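Local atomic coordinates of signal recognition particle 54 kDa protein (Aeropyrum pernix, PDB entry 7EPK), a protein that is an SRP54-family protein, a protein component of the signal recognition particle, and joins a P-loop GTPase domain to a helical signal-peptide-binding domain. Residues 102-107 / 230-235; 184-189 / 198-203; 215-220 / 226-231. One frame throughout, in Å; residues are numbered along the deposited sequence.

Contact 1. Residues 102-107 / 230-235; sequences VGVQGS and ERFHKS. With GDP (guanosine-5'-diphosphate), chain B.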
loop_
_atom_site.group_PDB
_atom_site.type_symbol
_atom_site.label_atom_id
_atom_site.label_comp_id
_atom_site.label_asym_id
_atom_site.label_seq_id
_atom_site.Cartn_x
_atom_site.Cartn_y
_atom_site.Cartn_z
ATOM N N VAL A 102 -10.579 -22.056 6.579
ATOM C CA VAL A 102 -12.022 -22.310 6.843
ATOM C C VAL A 102 -12.777 -21.704 5.665
ATOM O O VAL A 102 -12.164 -20.932 4.918
ATOM C CB VAL A 102 -12.502 -21.770 8.212
ATOM C CG1 VAL A 102 -11.747 -22.405 9.373
ATOM C CG2 VAL A 102 -12.436 -20.256 8.323
ATOM N N GLY A 103 -14.037 -22.103 5.476
ATOM C CA GLY A 103 -14.813 -21.822 4.252
ATOM C C GLY A 103 -15.656 -23.015 3.842
ATOM O O GLY A 103 -15.419 -24.101 4.368
ATOM N N VAL A 104 -16.610 -22.779 2.936
ATOM C CA VAL A 104 -17.549 -23.788 2.360
ATOM C C VAL A 104 -16.939 -24.386 1.095
ATOM O O VAL A 104 -16.257 -23.657 0.323
ATOM C CB VAL A 104 -18.936 -23.201 2.030
ATOM C CG1 VAL A 104 -19.599 -22.596 3.253
ATOM C CG2 VAL A 104 -18.873 -22.193 0.890
ATOM N N GLN A 105 -17.302 -25.645 0.847
ATOM C CA GLN A 105 -16.758 -26.485 -0.243
ATOM C C GLN A 105 -16.981 -25.730 -1.553
ATOM O O GLN A 105 -17.936 -24.948 -1.633
ATOM C CB GLN A 105 -17.410 -27.863 -0.173
ATOM C CG GLN A 105 -16.811 -28.896 -1.125
ATOM C CD GLN A 105 -17.261 -30.301 -0.785
ATOM O OE1 GLN A 105 -18.095 -30.517 0.095
ATOM N NE2 GLN A 105 -16.690 -31.274 -1.473
ATOM N N GLY A 106 -16.073 -25.904 -2.505
ATOM C CA GLY A 106 -16.185 -25.314 -3.849
ATOM C C GLY A 106 -15.506 -23.963 -3.968
ATOM O O GLY A 106 -15.158 -23.623 -5.102
ATOM N N SER A 107 -15.306 -23.223 -2.869
ATOM C CA SER A 107 -14.837 -21.803 -2.895
ATOM C C SER A 107 -13.388 -21.703 -3.401
ATOM O O SER A 107 -13.062 -20.659 -4.020
ATOM C CB SER A 107 -14.983 -21.127 -1.545
ATOM O OG SER A 107 -16.339 -20.773 -1.297
ATOM N N GLU A 230 -20.008 -14.045 9.430
ATOM C CA GLU A 230 -20.557 -14.096 10.824
ATOM C C GLU A 230 -20.522 -15.553 11.314
ATOM O O GLU A 230 -20.011 -15.838 12.409
ATOM C CB GLU A 230 -21.990 -13.545 10.892
ATOM C CG GLU A 230 -22.158 -12.073 10.484
ATOM C CD GLU A 230 -23.573 -11.564 10.156
ATOM O OE1 GLU A 230 -23.736 -10.330 10.034
ATOM O OE2 GLU A 230 -24.524 -12.386 10.009
ATOM N N ARG A 231 -21.042 -16.467 10.511
ATOM C CA ARG A 231 -21.113 -17.895 10.892
ATOM C C ARG A 231 -19.712 -18.414 11.223
ATOM O O ARG A 231 -19.529 -18.993 12.313
ATOM C CB ARG A 231 -21.740 -18.719 9.770
ATOM C CG ARG A 231 -23.197 -19.066 10.023
ATOM C CD ARG A 231 -24.072 -18.555 8.908
ATOM N NE ARG A 231 -23.610 -19.012 7.605
ATOM C CZ ARG A 231 -24.038 -18.509 6.455
ATOM N NH1 ARG A 231 -24.949 -17.547 6.462
ATOM N NH2 ARG A 231 -23.562 -18.964 5.306
ATOM N N PHE A 232 -18.765 -18.249 10.303
ATOM C CA PHE A 232 -17.406 -18.830 10.443
ATOM C C PHE A 232 -16.644 -18.099 11.549
ATOM O O PHE A 232 -15.875 -18.745 12.282
ATOM C CB PHE A 232 -16.691 -18.846 9.094
ATOM C CG PHE A 232 -16.996 -20.087 8.298
ATOM C CD1 PHE A 232 -16.456 -21.310 8.670
ATOM C CD2 PHE A 232 -17.844 -20.039 7.204
ATOM C CE1 PHE A 232 -16.740 -22.454 7.942
ATOM C CE2 PHE A 232 -18.118 -21.181 6.467
ATOM C CZ PHE A 232 -17.563 -22.386 6.836
ATOM N N HIS A 233 -16.886 -16.803 11.695
ATOM C CA HIS A 233 -16.203 -15.940 12.694
ATOM C C HIS A 233 -16.605 -16.353 14.115
ATOM O O HIS A 233 -15.814 -16.104 15.052
ATOM C CB HIS A 233 -16.508 -14.466 12.407
ATOM C CG HIS A 233 -15.735 -13.513 13.247
ATOM N ND1 HIS A 233 -14.569 -12.933 12.798
ATOM C CD2 HIS A 233 -15.955 -13.048 14.496
ATOM C CE1 HIS A 233 -14.111 -12.124 13.731
ATOM N NE2 HIS A 233 -14.942 -12.176 14.782
ATOM N N LYS A 234 -17.798 -16.929 14.271
ATOM C CA LYS A 234 -18.345 -17.344 15.584
ATOM C C LYS A 234 -17.517 -18.531 16.069
ATOM O O LYS A 234 -17.024 -18.469 17.201
ATOM C CB LYS A 234 -19.838 -17.670 15.450
ATOM C CG LYS A 234 -20.655 -17.663 16.737
ATOM C CD LYS A 234 -22.129 -17.976 16.518
ATOM C CE LYS A 234 -23.070 -16.988 17.182
ATOM N NZ LYS A 234 -24.335 -16.837 16.424
ATOM N N SER A 235 -17.357 -19.552 15.223
ATOM C CA SER A 235 -16.718 -20.860 15.561
ATOM C C SER A 235 -15.196 -20.696 15.680
ATOM O O SER A 235 -14.619 -21.180 16.652
ATOM C CB SER A 235 -17.061 -21.920 14.537
ATOM O OG SER A 235 -16.447 -21.627 13.289
HETATM P PB GDP B . -12.698 -26.478 -1.866
HETATM O O1B GDP B . -13.883 -27.417 -1.815
HETATM O O2B GDP B . -12.987 -25.201 -1.101
HETATM O O3B GDP B . -11.360 -27.095 -1.492
HETATM O O3A GDP B . -12.472 -26.011 -3.389
HETATM P PA GDP B . -11.353 -26.623 -4.400
HETATM O O1A GDP B . -11.667 -28.109 -4.502
HETATM O O2A GDP B . -9.969 -26.084 -4.124
HETATM O "O5'" GDP B . -11.686 -25.985 -5.831
HETATM C "C5'" GDP B . -13.031 -25.878 -6.333
HETATM C "C4'" GDP B . -12.942 -25.282 -7.727
HETATM O "O4'" GDP B . -12.478 -23.929 -7.622
HETATM C "C3'" GDP B . -11.912 -26.019 -8.578
HETATM O "O3'" GDP B . -12.467 -26.279 -9.864
HETATM C "C2'" GDP B . -10.705 -25.094 -8.644
HETATM O "O2'" GDP B . -9.971 -25.297 -9.860
HETATM C "C1'" GDP B . -11.364 -23.710 -8.517
HETATM N N9 GDP B . -10.547 -22.520 -8.065
HETATM C C8 GDP B . -9.953 -22.321 -6.871
HETATM N N7 GDP B . -9.329 -21.112 -6.807
HETATM C C5 GDP B . -9.550 -20.505 -7.973
HETATM C C6 GDP B . -9.185 -19.215 -8.565
HETATM O O6 GDP B . -8.492 -18.405 -7.925
HETATM N N1 GDP B . -9.587 -18.950 -9.813
HETATM C C2 GDP B . -10.319 -19.825 -10.533
HETATM N N2 GDP B . -10.700 -19.479 -11.788
HETATM N N3 GDP B . -10.694 -21.036 -10.047
HETATM C C4 GDP B . -10.341 -21.421 -8.795
#
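The backbone of Gly103 lies over one face of the Phe232 ring, so backbone rather than side chain fills the middle of this contact. The segment 102-107 fits the start of a P-loop (Walker A), leaving the end of strand 97-102. Helix 225-235 brings the phenylalanine to it. CA of Gly103 makes a CH-pi contact with the ring, 4.2 Å from its centroid and 25° off the normal. The carbonyl carbon C of Gly103 comes to 3.6 Å from Phe232 CZ. Valines flank the glycine. CG1 of Val104, turned anti to its own carbonyl carbon (chi1 -58°), meets the ring at its edge, 3.8 Å from CE2 of Phe232. Val102 CB meets CD1 of Phe232 at 4.0 Å, and the two side chains run past each other in opposite directions. Leu198 of helix 194-208 and Leu215 of strand 212-218 also touch the phenylalanine. No hydrogen bond crosses between the segments. Beyond the ring, the chain makes a type II turn from Val104 to Ser107 and reaches GDP. There the amide N of Gly106 donates an almost straight bond, 176° at the hydrogen, to O1B of GDP at 2.7 Å.

Contact 2. Residues 184-189 / 198-203; sequences DTAGRH and LDEMKA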
loop_
_atom_site.group_PDB
_atom_site.type_symbol
_atom_site.label_atom_id
_atom_site.label_comp_id
_atom_site.label_asym_id
_atom_site.label_seq_id
_atom_site.Cartn_x
_atom_site.Cartn_y
_atom_site.Cartn_z
ATOM N N ASP A 184 -5.566 -27.605 5.777
ATOM C CA ASP A 184 -6.757 -27.663 4.881
ATOM C C ASP A 184 -7.906 -28.352 5.635
ATOM O O ASP A 184 -7.636 -29.232 6.465
ATOM C CB ASP A 184 -6.447 -28.358 3.545
ATOM C CG ASP A 184 -7.587 -28.328 2.525
ATOM O OD1 ASP A 184 -8.554 -27.605 2.756
ATOM O OD2 ASP A 184 -7.513 -29.038 1.508
ATOM N N THR A 185 -9.145 -27.951 5.360
ATOM C CA THR A 185 -10.367 -28.399 6.081
ATOM C C THR A 185 -11.458 -28.773 5.072
ATOM O O THR A 185 -11.403 -28.310 3.891
ATOM C CB THR A 185 -10.917 -27.333 7.057
ATOM O OG1 THR A 185 -11.197 -26.095 6.388
ATOM C CG2 THR A 185 -9.973 -27.039 8.204
ATOM N N ALA A 186 -12.458 -29.524 5.541
ATOM C CA ALA A 186 -13.729 -29.749 4.819
ATOM C C ALA A 186 -14.491 -28.417 4.649
ATOM O O ALA A 186 -14.344 -27.503 5.501
ATOM C CB ALA A 186 -14.542 -30.784 5.563
ATOM N N GLY A 187 -15.307 -28.320 3.592
ATOM C CA GLY A 187 -16.281 -27.230 3.379
ATOM C C GLY A 187 -17.728 -27.710 3.371
ATOM O O GLY A 187 -18.606 -26.923 2.926
ATOM N N ARG A 188 -17.970 -28.949 3.819
ATOM C CA ARG A 188 -19.308 -29.593 3.909
ATOM C C ARG A 188 -19.182 -30.794 4.847
ATOM O O ARG A 188 -18.178 -31.508 4.718
ATOM C CB ARG A 188 -19.825 -30.033 2.532
ATOM C CG ARG A 188 -21.343 -30.092 2.429
ATOM C CD ARG A 188 -21.844 -30.630 1.102
ATOM N NE ARG A 188 -21.323 -29.916 -0.065
ATOM C CZ ARG A 188 -21.536 -30.265 -1.339
ATOM N NH1 ARG A 188 -21.008 -29.554 -2.325
ATOM N NH2 ARG A 188 -22.269 -31.328 -1.632
ATOM N N HIS A 189 -20.141 -30.975 5.762
ATOM C CA HIS A 189 -20.202 -32.102 6.729
ATOM C C HIS A 189 -21.258 -33.120 6.273
ATOM O O HIS A 189 -22.369 -33.125 6.858
ATOM C CB HIS A 189 -20.464 -31.573 8.141
ATOM C CG HIS A 189 -20.150 -32.586 9.188
ATOM N ND1 HIS A 189 -18.922 -32.638 9.811
ATOM C CD2 HIS A 189 -20.873 -33.605 9.699
ATOM C CE1 HIS A 189 -18.913 -33.630 10.676
ATOM N NE2 HIS A 189 -20.093 -34.237 10.632
ATOM N N LEU A 198 -19.221 -26.354 11.458
ATOM C CA LEU A 198 -18.785 -25.283 12.393
ATOM C C LEU A 198 -18.180 -25.931 13.634
ATOM O O LEU A 198 -17.077 -25.517 14.041
ATOM C CB LEU A 198 -19.959 -24.363 12.756
ATOM C CG LEU A 198 -20.062 -23.058 11.957
ATOM C CD1 LEU A 198 -19.602 -23.231 10.513
ATOM C CD2 LEU A 198 -21.485 -22.515 11.995
ATOM N N ASP A 199 -18.856 -26.928 14.197
ATOM C CA ASP A 199 -18.379 -27.607 15.431
ATOM C C ASP A 199 -17.075 -28.353 15.102
ATOM O O ASP A 199 -16.231 -28.538 16.015
ATOM C CB ASP A 199 -19.491 -28.472 16.040
ATOM C CG ASP A 199 -20.584 -27.672 16.742
ATOM O OD1 ASP A 199 -20.849 -26.523 16.317
ATOM O OD2 ASP A 199 -21.158 -28.198 17.721
ATOM N N GLU A 200 -16.880 -28.745 13.840
ATOM C CA GLU A 200 -15.655 -29.471 13.418
ATOM C C GLU A 200 -14.451 -28.507 13.407
ATOM O O GLU A 200 -13.365 -28.886 13.962
ATOM C CB GLU A 200 -15.890 -30.146 12.068
ATOM C CG GLU A 200 -14.786 -31.124 11.709
ATOM C CD GLU A 200 -15.145 -32.099 10.608
ATOM O OE1 GLU A 200 -14.897 -31.768 9.433
ATOM O OE2 GLU A 200 -15.656 -33.191 10.942
ATOM N N MET A 201 -14.639 -27.314 12.814
ATOM C CA MET A 201 -13.642 -26.209 12.726
ATOM C C MET A 201 -13.227 -25.795 14.148
ATOM O O MET A 201 -12.009 -25.783 14.450
ATOM C CB MET A 201 -14.218 -25.001 11.971
ATOM C CG MET A 201 -14.595 -25.248 10.498
ATOM S SD MET A 201 -13.311 -26.055 9.473
ATOM C CE MET A 201 -13.743 -27.779 9.710
ATOM N N LYS A 202 -14.208 -25.505 15.002
ATOM C CA LYS A 202 -14.007 -25.118 16.421
ATOM C C LYS A 202 -13.193 -26.185 17.162
ATOM O O LYS A 202 -12.482 -25.830 18.102
ATOM C CB LYS A 202 -15.376 -24.921 17.076
ATOM C CG LYS A 202 -15.365 -24.668 18.580
ATOM C CD LYS A 202 -16.719 -24.221 19.130
ATOM C CE LYS A 202 -17.278 -22.982 18.450
ATOM N NZ LYS A 202 -18.526 -22.497 19.090
ATOM N N ALA A 203 -13.358 -27.458 16.816
ATOM C CA ALA A 203 -12.727 -28.594 17.529
ATOM C C ALA A 203 -11.288 -28.710 17.018
ATOM O O ALA A 203 -10.359 -28.709 17.843
ATOM C CB ALA A 203 -13.533 -29.868 17.327
#
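Thr185 and Met201 meet at a slant, with the sulfur of the methionine set against the branched carbon of the threonine. Met201 SD lies 3.6 Å from Thr185 CB and 3.7 Å from Thr185 CG2. The methionine chain is bent twice, at chi2 and again at chi3 (91°). Its terminal methyl CE therefore stays beside the threonine, 3.9 Å from Thr185 CB. The hydroxyl OG1 of Thr185 also lies close to the sulfur, but its polar partners are elsewhere. It is hydrogen-bonded to the backbone O of Leu101 and to NZ of Lys109, a lysine consistent with a P-loop.

The second meeting is between Glu200 and His189. Glu200 reaches out from the helix with CG anti to its backbone N (chi1 -169°) and the chain extended beyond. Its carboxylate comes to the edge of the His189 ring, the two planes 59° apart. Glu200 OE2 is hydrogen-bonded to His135 NE2, and the rings of His135 and His189 pack edge-to-face. The glutamate and the two histidines therefore form one cluster. Between the two meetings, the methyl CB of Ala186 lies 4.0 Å from Glu200 OE1.

Further bonds tie the segment 184-189 to the chain around it. Asp184 OD2 is hydrogen-bonded to Thr110 OG1, and the backbone O of Ala186 takes a bond from Lys109 NZ. Ala186 has its side chain about 7 Å from the bound magnesium ion. The sequence Asp-Thr-Ala-Gly at the end of a parallel strand, backed by the following helix, is consistent with the Walker B and G3 region of the SRP-type GTPases.

Contact 3. Residues 215-220 / 226-231; sequences LVIDAS and MGLAER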
loop_
_atom_site.group_PDB
_atom_site.type_symbol
_atom_site.label_atom_id
_atom_site.label_comp_id
_atom_site.label_asym_id
_atom_site.label_seq_id
_atom_site.Cartn_x
_atom_site.Cartn_y
_atom_site.Cartn_z
ATOM N N LEU A 215 -10.353 -17.260 6.388
ATOM C CA LEU A 215 -11.619 -17.536 5.678
ATOM C C LEU A 215 -11.350 -17.478 4.180
ATOM O O LEU A 215 -10.930 -16.437 3.707
ATOM C CB LEU A 215 -12.669 -16.499 6.064
ATOM C CG LEU A 215 -13.993 -16.673 5.337
ATOM C CD1 LEU A 215 -14.603 -18.044 5.611
ATOM C CD2 LEU A 215 -14.958 -15.575 5.744
ATOM N N VAL A 216 -11.567 -18.571 3.468
ATOM C CA VAL A 216 -11.380 -18.600 1.997
ATOM C C VAL A 216 -12.761 -18.461 1.364
ATOM O O VAL A 216 -13.651 -19.264 1.693
ATOM C CB VAL A 216 -10.640 -19.870 1.559
ATOM C CG1 VAL A 216 -10.651 -20.019 0.057
ATOM C CG2 VAL A 216 -9.216 -19.878 2.086
ATOM N N ILE A 217 -12.939 -17.413 0.556
ATOM C CA ILE A 217 -14.236 -17.028 -0.074
ATOM C C ILE A 217 -13.980 -16.806 -1.556
ATOM O O ILE A 217 -12.844 -16.371 -1.923
ATOM C CB ILE A 217 -14.872 -15.783 0.572
ATOM C CG1 ILE A 217 -13.963 -14.553 0.496
ATOM C CG2 ILE A 217 -15.293 -16.076 2.002
ATOM C CD1 ILE A 217 -14.517 -13.311 1.185
ATOM N N ASP A 218 -14.998 -17.122 -2.355
ATOM C CA ASP A 218 -15.009 -16.855 -3.814
ATOM C C ASP A 218 -15.531 -15.419 -4.035
ATOM O O ASP A 218 -16.328 -14.913 -3.198
ATOM C CB ASP A 218 -15.715 -18.021 -4.528
ATOM C CG ASP A 218 -17.045 -17.747 -5.220
ATOM O OD1 ASP A 218 -18.063 -17.521 -4.516
ATOM O OD2 ASP A 218 -17.059 -17.806 -6.474
ATOM N N ALA A 219 -15.075 -14.753 -5.100
ATOM C CA ALA A 219 -15.616 -13.455 -5.581
ATOM C C ALA A 219 -16.967 -13.670 -6.280
ATOM O O ALA A 219 -17.059 -13.343 -7.481
ATOM C CB ALA A 219 -14.622 -12.814 -6.520
ATOM N N SER A 220 -17.967 -14.239 -5.595
ATOM C CA SER A 220 -19.311 -14.511 -6.179
ATOM C C SER A 220 -20.379 -14.500 -5.091
ATOM O O SER A 220 -21.432 -15.095 -5.326
ATOM C CB SER A 220 -19.351 -15.816 -6.954
ATOM O OG SER A 220 -18.320 -15.866 -7.934
ATOM N N MET A 226 -21.753 -11.140 3.957
ATOM C CA MET A 226 -22.025 -10.676 5.345
ATOM C C MET A 226 -22.228 -11.892 6.256
ATOM O O MET A 226 -21.509 -12.002 7.282
ATOM C CB MET A 226 -23.272 -9.785 5.418
ATOM C CG MET A 226 -22.977 -8.318 5.732
ATOM S SD MET A 226 -23.943 -7.704 7.152
ATOM C CE MET A 226 -25.612 -7.872 6.516
ATOM N N GLY A 227 -23.171 -12.767 5.883
ATOM C CA GLY A 227 -23.640 -13.893 6.713
ATOM C C GLY A 227 -22.563 -14.943 6.903
ATOM O O GLY A 227 -22.204 -15.231 8.065
ATOM N N LEU A 228 -22.078 -15.495 5.790
ATOM C CA LEU A 228 -20.970 -16.490 5.712
ATOM C C LEU A 228 -19.876 -16.137 6.742
ATOM O O LEU A 228 -19.534 -17.000 7.585
ATOM C CB LEU A 228 -20.471 -16.487 4.258
ATOM C CG LEU A 228 -19.241 -17.330 3.933
ATOM C CD1 LEU A 228 -19.317 -18.686 4.587
ATOM C CD2 LEU A 228 -19.096 -17.504 2.430
ATOM N N ALA A 229 -19.415 -14.883 6.732
ATOM C CA ALA A 229 -18.350 -14.359 7.620
ATOM C C ALA A 229 -18.783 -14.468 9.082
ATOM O O ALA A 229 -17.974 -14.959 9.858
ATOM C CB ALA A 229 -17.986 -12.938 7.249
ATOM N N GLU A 230 -20.008 -14.045 9.430
ATOM C CA GLU A 230 -20.557 -14.096 10.824
ATOM C C GLU A 230 -20.522 -15.553 11.314
ATOM O O GLU A 230 -20.011 -15.838 12.409
ATOM C CB GLU A 230 -21.990 -13.545 10.892
ATOM C CG GLU A 230 -22.158 -12.073 10.484
ATOM C CD GLU A 230 -23.573 -11.564 10.156
ATOM O OE1 GLU A 230 -23.736 -10.330 10.034
ATOM O OE2 GLU A 230 -24.524 -12.386 10.009
ATOM N N ARG A 231 -21.042 -16.467 10.511
ATOM C CA ARG A 231 -21.113 -17.895 10.892
ATOM C C ARG A 231 -19.712 -18.414 11.223
ATOM O O ARG A 231 -19.529 -18.993 12.313
ATOM C CB ARG A 231 -21.740 -18.719 9.770
ATOM C CG ARG A 231 -23.197 -19.066 10.023
ATOM C CD ARG A 231 -24.072 -18.555 8.908
ATOM N NE ARG A 231 -23.610 -19.012 7.605
ATOM C CZ ARG A 231 -24.038 -18.509 6.455
ATOM N NH1 ARG A 231 -24.949 -17.547 6.462
ATOM N NH2 ARG A 231 -23.562 -18.964 5.306
#
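Ile217 and Leu228 form one of two apolar meetings that make up the whole of this contact. Ile217 CG2 approaches Leu228 CD2 to 4.1 Å, and the two side chains cross at an angle. The isoleucine branch is directed there by its first torsion (chi1 59°), which sets CG2 anti to the carbonyl carbon. The other meeting is that of Leu215 with Ala229. Methyl CD2 of Leu215 lies 4.1 Å from Ala229 CA and 4.3 Å from Ala229 CB, so it rests on the helix backbone as much as on the small side chain. All four residues are buried.

This is strand-to-helix packing within a beta-alpha-beta unit made of strand 212-218, helix 225-235 and strand 240-244. The unit belongs to the parallel part of the sheet in the GTPase domain. Leu228 also touches Val104, and Ala229 touches Ala258 and Thr262 of helix 255-262.

Polar bonds stay within each segment or go to other parts of the chain. Backbone hydrogen bonds tie Leu215 and Ile217 to strand 240-244. After the strand, Ser220 OG donates to Asp218 OD2 at 2.7 Å, arriving 40° out of the carboxylate plane. On the helix, Arg231 folds back so that Gly227 C and Leu228 N lie over one face of its guanidinium, each 3.5 Å above the plane. Its NE forms a salt bridge with Glu194 OE2.

Overall arrangement
All three contacts are buried and lie in the GTPase domain. Contacts 1 and 3 both use helix 225-235, share Glu230 and Arg231, and have centres about 6 Å apart. A probable backbone hydrogen bond, Val102 O to Val216 N, joins their strands. Contact 2 uses helix 194-208 instead. It is tied to contact 1 by a probable bond from Gln105 N to Gly187 O, and only packs against contact 3. The chemistry changes with place. Contact 3 is purely aliphatic strand-helix packing. Contact 1 joins an aromatic ring to a backbone that also grips GDP. Contact 2 mixes a thioether with a carboxylate and a histidine, closer to the magnesium ion.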